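Local coordinates for SnoaL-like polyketide cyclase (Agrobacterium tumefaciens str. C58, PDB 3EHC), which is of unknown function but resembles SnoaL, a cyclase that closes a ring in an aromatic polyketide, and may act similarly, at residues Asp7-Tyr12 with Leu72-Phe77; Asn35-Gly40 with Arg45-Lys50. All blocks are in the same frame, centred on the assembly; numbering follows the deposited sequence.

Both contacts belong to one SnoaL-like domain of the NTF2 clan, a cone-like alpha+beta fold in which a curved sheet is backed by helices. Contact 1 joins helix 5-17 to strand 71-80 and is wholly buried. Contact 2 ties the loop after strand 32-34 to helix 40-54 and lies at the surface. In the chain, contact 2 falls between the two halves of contact 1. In space their centres are about 17 Å apart, on opposite sides of the chain's centre. Their nearest atoms come within about 4 Å but do not touch. No ligand site is identified at either contact; both are structural packing.

Contact 1. Residues Asp7-Tyr12 with Leu72-Phe77; sequences DIYLAY and LAARLF
Tyr9 lies across the inner side of strand 72-77 and meets three of its side chains in turn: Leu72, Ala74 and Leu76. These alternate residues point toward helix 7-12, as expected of one face of a strand. The helix and strand segments cross at -45°, with their axes 10.7 Å apart. Tyr9 CG is anti to the backbone N (chi1 -172°), which sends the ring away from the helix and over the strand. The path starts at Tyr9 CB, which touches Leu72 CD1 at 3.6 Å. CG comes next and lies near both methyl groups of Leu72. Leu72 CD2 then sits over the centre of the Tyr9 ring, 3.8 Å from its centroid and 10° off the ring normal. This is a CH-pi contact on the ring face. The Leu72 and Tyr9 side chains cross at about a right angle, and the two methyls of Leu72 divide the work: CD1 takes the root of the tyrosine and CD2 its ring. Further out, Tyr9 CE2 reaches Ala74 CB at 3.7 Å, an oblique approach. The small alanine side chain also touches the hydroxyl, with Tyr9 OH and Ala74 CB 3.6 Å apart. At the tip, Tyr9 OH is 3.7 Å from Leu76 CD1, with Leu76 CD2 close by, as the two side chains come from opposite directions. The hydroxyl is thus bordered by apolar groups on the strand, but it is hydrogen-bonded to Tyr104 OH on strand 96-107. The Tyr9 and Tyr104 rings also meet. Leu65 of strand 62-67 touches Tyr9 as well. Helix 5-17 therefore packs on the inner side of the main sheet, with Tyr9 reaching strand 71-80 and both strands that flank it.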
loop_
_atom_site.group_PDB
_atom_site.type_symbol
_atom_site.label_atom_id
_atom_site.label_comp_id
_atom_site.label_asym_id
_atom_site.label_seq_id
_atom_site.Cartn_x
_atom_site.Cartn_y
_atom_site.Cartn_z
ATOM N N ASP B 7 -14.766 -11.307 5.896
ATOM C CA ASP B 7 -14.892 -12.748 5.954
ATOM C C ASP B 7 -14.567 -13.401 4.628
ATOM O O ASP B 7 -13.844 -14.390 4.616
ATOM C CB ASP B 7 -16.284 -13.155 6.419
ATOM C CG ASP B 7 -16.553 -12.749 7.837
ATOM O OD1 ASP B 7 -15.664 -12.898 8.683
ATOM O OD2 ASP B 7 -17.664 -12.289 8.115
ATOM N N ILE B 8 -15.116 -12.853 3.533
ATOM C CA ILE B 8 -14.859 -13.345 2.163
ATOM C C ILE B 8 -13.328 -13.304 1.880
ATOM O O ILE B 8 -12.743 -14.285 1.410
ATOM C CB ILE B 8 -15.660 -12.541 1.108
ATOM C CG1 ILE B 8 -17.168 -12.600 1.422
ATOM C CG2 ILE B 8 -15.387 -13.076 -0.269
ATOM C CD1 ILE B 8 -18.018 -11.575 0.717
ATOM N N TYR B 9 -12.698 -12.180 2.236
ATOM C CA TYR B 9 -11.289 -11.985 2.023
ATOM C C TYR B 9 -10.417 -12.978 2.793
ATOM O O TYR B 9 -9.483 -13.533 2.224
ATOM C CB TYR B 9 -10.881 -10.556 2.391
ATOM C CG TYR B 9 -9.455 -10.255 2.010
ATOM C CD1 TYR B 9 -9.060 -10.291 0.672
ATOM C CD2 TYR B 9 -8.491 -9.933 2.975
ATOM C CE1 TYR B 9 -7.753 -10.024 0.302
ATOM C CE2 TYR B 9 -7.168 -9.663 2.609
ATOM C CZ TYR B 9 -6.813 -9.704 1.260
ATOM O OH TYR B 9 -5.532 -9.429 0.845
ATOM N N LEU B 10 -10.702 -13.180 4.079
ATOM C CA LEU B 10 -9.920 -14.115 4.878
ATOM C C LEU B 10 -10.101 -15.558 4.369
ATOM O O LEU B 10 -9.147 -16.330 4.418
ATOM C CB LEU B 10 -10.221 -13.970 6.375
ATOM C CG LEU B 10 -9.775 -12.678 7.077
ATOM C CD1 LEU B 10 -10.147 -12.703 8.541
ATOM C CD2 LEU B 10 -8.300 -12.444 6.960
ATOM N N ALA B 11 -11.293 -15.892 3.847
ATOM C CA ALA B 11 -11.544 -17.194 3.207
ATOM C C ALA B 11 -10.731 -17.305 1.903
ATOM O O ALA B 11 -10.196 -18.353 1.586
ATOM C CB ALA B 11 -13.047 -17.405 2.951
ATOM N N TYR B 12 -10.619 -16.206 1.165
ATOM C CA TYR B 12 -9.789 -16.151 -0.057
ATOM C C TYR B 12 -8.318 -16.411 0.258
ATOM O O TYR B 12 -7.669 -17.217 -0.415
ATOM C CB TYR B 12 -9.982 -14.797 -0.774
ATOM C CG TYR B 12 -8.906 -14.366 -1.757
ATOM C CD1 TYR B 12 -8.757 -14.987 -2.985
ATOM C CD2 TYR B 12 -8.070 -13.290 -1.468
ATOM C CE1 TYR B 12 -7.776 -14.569 -3.900
ATOM C CE2 TYR B 12 -7.084 -12.882 -2.351
ATOM C CZ TYR B 12 -6.944 -13.515 -3.574
ATOM O OH TYR B 12 -5.950 -13.096 -4.459
ATOM N N LEU B 72 -12.027 -3.216 -0.009
ATOM C CA LEU B 72 -11.185 -3.679 1.109
ATOM C C LEU B 72 -9.731 -3.289 0.836
ATOM O O LEU B 72 -9.254 -3.411 -0.301
ATOM C CB LEU B 72 -11.336 -5.200 1.361
ATOM C CG LEU B 72 -10.510 -5.864 2.476
ATOM C CD1 LEU B 72 -11.248 -7.009 3.106
ATOM C CD2 LEU B 72 -9.119 -6.340 1.936
ATOM N N ALA B 73 -9.067 -2.768 1.868
ATOM C CA ALA B 73 -7.635 -2.493 1.830
ATOM C C ALA B 73 -6.961 -3.406 2.861
ATOM O O ALA B 73 -7.416 -3.484 4.023
ATOM C CB ALA B 73 -7.385 -1.043 2.153
ATOM N N ALA B 74 -5.893 -4.094 2.437
ATOM C CA ALA B 74 -5.134 -5.009 3.312
ATOM C C ALA B 74 -3.656 -4.618 3.389
ATOM O O ALA B 74 -3.049 -4.291 2.374
ATOM C CB ALA B 74 -5.275 -6.464 2.816
ATOM N N ARG B 75 -3.099 -4.613 4.603
ATOM C CA ARG B 75 -1.659 -4.693 4.802
ATOM C C ARG B 75 -1.342 -6.153 5.108
ATOM O O ARG B 75 -1.726 -6.660 6.143
ATOM C CB ARG B 75 -1.191 -3.791 5.933
ATOM C CG ARG B 75 0.276 -3.923 6.262
ATOM C CD ARG B 75 0.568 -2.946 7.415
ATOM N NE ARG B 75 1.827 -3.203 8.085
ATOM C CZ ARG B 75 3.002 -2.796 7.613
ATOM N NH1 ARG B 75 3.101 -2.091 6.480
ATOM N NH2 ARG B 75 4.072 -3.055 8.300
ATOM N N LEU B 76 -0.644 -6.797 4.177
ATOM C CA LEU B 76 -0.211 -8.174 4.266
ATOM C C LEU B 76 1.274 -8.159 4.579
ATOM O O LEU B 76 2.026 -7.388 3.970
ATOM C CB LEU B 76 -0.387 -8.856 2.908
ATOM C CG LEU B 76 -1.790 -8.828 2.305
ATOM C CD1 LEU B 76 -1.818 -9.235 0.822
ATOM C CD2 LEU B 76 -2.591 -9.738 3.162
ATOM N N PHE B 77 1.676 -9.041 5.491
ATOM C CA PHE B 77 3.034 -9.209 5.915
ATOM C C PHE B 77 3.543 -10.587 5.445
ATOM O O PHE B 77 2.862 -11.612 5.617
ATOM C CB PHE B 77 3.116 -9.073 7.442
ATOM C CG PHE B 77 4.452 -9.475 7.994
ATOM C CD1 PHE B 77 5.585 -8.738 7.668
ATOM C CD2 PHE B 77 4.588 -10.620 8.790
ATOM C CE1 PHE B 77 6.824 -9.097 8.131
ATOM C CE2 PHE B 77 5.852 -10.997 9.275
ATOM C CZ PHE B 77 6.970 -10.235 8.937
#

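Contact 2. Residues Asn35-Gly40 with Arg45-Lys50; sequences NGRPFG and RDMLVK
Phe39 and Met47 form a Met-aromatic contact that joins the loop before helix 40-54 to the helix itself. Met47 is a selenomethionine, so selenium stands in for sulfur. Its CG is anti to the backbone N (chi1 172°), and the chain stays extended through chi2. The bend at chi3 (77°) turns the terminal CE, while SE itself is what faces the loop. Phe39 takes the less common first rotamer, with CG between the backbone N and the carbonyl carbon (chi1 61°). The two side chains cross at about a right angle. Met47 SE meets the Phe39 ring at its edge, 5.3 Å from the centroid and near the ring plane. Pro38 centres an inverse gamma turn that begins at Arg37 and ends at Phe39. The Arg37 guanidinium has Phe39 CE2 over one face, 3.7 Å above the plane and toward the rim. Arg37 NE is hydrogen-bonded to His34 O, which ties the group back to strand 32-34. His34 also touches both Phe39 and Met47. Arg37 NH2 approaches Met47 SE obliquely at 4.3 Å. The closest contact between the two segments is Phe39 CZ to Met47 SE, at 4.0 Å.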
loop_
_atom_site.group_PDB
_atom_site.type_symbol
_atom_site.label_atom_id
_atom_site.label_comp_id
_atom_site.label_asym_id
_atom_site.label_seq_id
_atom_site.Cartn_x
_atom_site.Cartn_y
_atom_site.Cartn_z
ATOM N N ASN B 35 -3.483 -4.486 -11.086
ATOM C CA ASN B 35 -2.595 -3.373 -11.465
ATOM C C ASN B 35 -2.766 -2.950 -12.900
ATOM O O ASN B 35 -1.792 -2.801 -13.652
ATOM C CB ASN B 35 -1.134 -3.694 -11.171
ATOM C CG ASN B 35 -0.840 -3.651 -9.702
ATOM O OD1 ASN B 35 -1.688 -3.263 -8.917
ATOM N ND2 ASN B 35 0.342 -4.064 -9.320
ATOM N N GLY B 36 -4.026 -2.784 -13.276
ATOM C CA GLY B 36 -4.404 -2.367 -14.618
ATOM C C GLY B 36 -4.287 -3.387 -15.748
ATOM O O GLY B 36 -4.542 -3.048 -16.887
ATOM N N ARG B 37 -3.852 -4.608 -15.455
ATOM C CA ARG B 37 -3.751 -5.652 -16.474
ATOM C C ARG B 37 -5.082 -6.412 -16.522
ATOM O O ARG B 37 -5.462 -7.091 -15.551
ATOM C CB ARG B 37 -2.565 -6.578 -16.202
ATOM C CG ARG B 37 -1.204 -5.900 -16.343
ATOM C CD ARG B 37 -0.135 -6.708 -15.606
ATOM N NE ARG B 37 -0.382 -6.755 -14.157
ATOM C CZ ARG B 37 0.091 -7.688 -13.317
ATOM N NH1 ARG B 37 0.853 -8.695 -13.747
ATOM N NH2 ARG B 37 -0.206 -7.620 -12.022
ATOM N N PRO B 38 -5.801 -6.305 -17.662
ATOM C CA PRO B 38 -7.110 -6.919 -17.717
ATOM C C PRO B 38 -6.967 -8.389 -18.102
ATOM O O PRO B 38 -7.379 -8.792 -19.175
ATOM C CB PRO B 38 -7.809 -6.104 -18.806
ATOM C CG PRO B 38 -6.703 -5.738 -19.753
ATOM C CD PRO B 38 -5.449 -5.661 -18.952
ATOM N N PHE B 39 -6.387 -9.186 -17.210
ATOM C CA PHE B 39 -5.985 -10.551 -17.570
ATOM C C PHE B 39 -6.942 -11.685 -17.096
ATOM O O PHE B 39 -6.705 -12.859 -17.384
ATOM C CB PHE B 39 -4.490 -10.804 -17.221
ATOM C CG PHE B 39 -4.117 -10.665 -15.743
ATOM C CD1 PHE B 39 -5.064 -10.697 -14.725
ATOM C CD2 PHE B 39 -2.767 -10.580 -15.389
ATOM C CE1 PHE B 39 -4.662 -10.607 -13.398
ATOM C CE2 PHE B 39 -2.372 -10.493 -14.079
ATOM C CZ PHE B 39 -3.311 -10.510 -13.077
ATOM N N GLY B 40 -8.024 -11.314 -16.407
ATOM C CA GLY B 40 -9.086 -12.247 -16.042
ATOM C C GLY B 40 -8.717 -13.289 -15.012
ATOM O O GLY B 40 -7.569 -13.362 -14.570
ATOM N N ARG B 45 -4.981 -16.570 -11.793
ATOM C CA ARG B 45 -4.537 -17.901 -11.352
ATOM C C ARG B 45 -3.074 -18.135 -11.720
ATOM O O ARG B 45 -2.306 -18.629 -10.909
ATOM C CB ARG B 45 -5.420 -18.995 -11.967
ATOM C CG ARG B 45 -5.093 -20.414 -11.502
ATOM C CD ARG B 45 -6.057 -21.473 -12.083
ATOM N NE ARG B 45 -7.432 -21.323 -11.579
ATOM C CZ ARG B 45 -8.478 -20.867 -12.282
ATOM N NH1 ARG B 45 -8.360 -20.487 -13.559
ATOM N NH2 ARG B 45 -9.671 -20.789 -11.697
ATOM N N ASP B 46 -2.699 -17.781 -12.946
ATOM C CA ASP B 46 -1.308 -17.932 -13.423
ATOM C C ASP B 46 -0.343 -17.124 -12.585
ATOM O O ASP B 46 0.759 -17.566 -12.309
ATOM C CB ASP B 46 -1.142 -17.450 -14.880
ATOM C CG ASP B 46 -1.888 -18.295 -15.882
ATOM O OD1 ASP B 46 -2.243 -19.462 -15.573
ATOM O OD2 ASP B 46 -2.108 -17.776 -16.998
HETATM N N MSE B 47 -0.755 -15.914 -12.233
HETATM C CA MSE B 47 0.028 -15.034 -11.372
HETATM C C MSE B 47 0.308 -15.648 -10.007
HETATM O O MSE B 47 1.439 -15.615 -9.556
HETATM C CB MSE B 47 -0.678 -13.691 -11.195
HETATM C CG MSE B 47 -0.057 -12.768 -10.158
HETATM SE SE MSE B 47 -1.139 -11.178 -9.787
HETATM C CE MSE B 47 -2.561 -11.929 -8.644
ATOM N N LEU B 48 -0.715 -16.200 -9.358
ATOM C CA LEU B 48 -0.552 -16.860 -8.058
ATOM C C LEU B 48 0.263 -18.167 -8.157
ATOM O O LEU B 48 1.049 -18.449 -7.267
ATOM C CB LEU B 48 -1.905 -17.131 -7.398
ATOM C CG LEU B 48 -2.851 -15.960 -7.189
ATOM C CD1 LEU B 48 -4.281 -16.483 -6.922
ATOM C CD2 LEU B 48 -2.333 -15.082 -6.051
ATOM N N VAL B 49 0.058 -18.954 -9.216
ATOM C CA VAL B 49 0.842 -20.172 -9.462
ATOM C C VAL B 49 2.339 -19.824 -9.598
ATOM O O VAL B 49 3.214 -20.553 -9.120
ATOM C CB VAL B 49 0.338 -20.934 -10.731
ATOM C CG1 VAL B 49 1.390 -21.903 -11.274
ATOM C CG2 VAL B 49 -0.960 -21.691 -10.423
ATOM N N LYS B 50 2.626 -18.711 -10.263
ATOM C CA LYS B 50 4.001 -18.250 -10.456
ATOM C C LYS B 50 4.640 -17.741 -9.156
ATOM O O LYS B 50 5.814 -18.030 -8.885
ATOM C CB LYS B 50 4.067 -17.107 -11.486
ATOM C CG LYS B 50 5.494 -16.824 -12.031
ATOM C CD LYS B 50 5.780 -15.325 -12.189
ATOM C CE LYS B 50 7.088 -15.058 -12.936
ATOM N NZ LYS B 50 8.230 -15.883 -12.428
#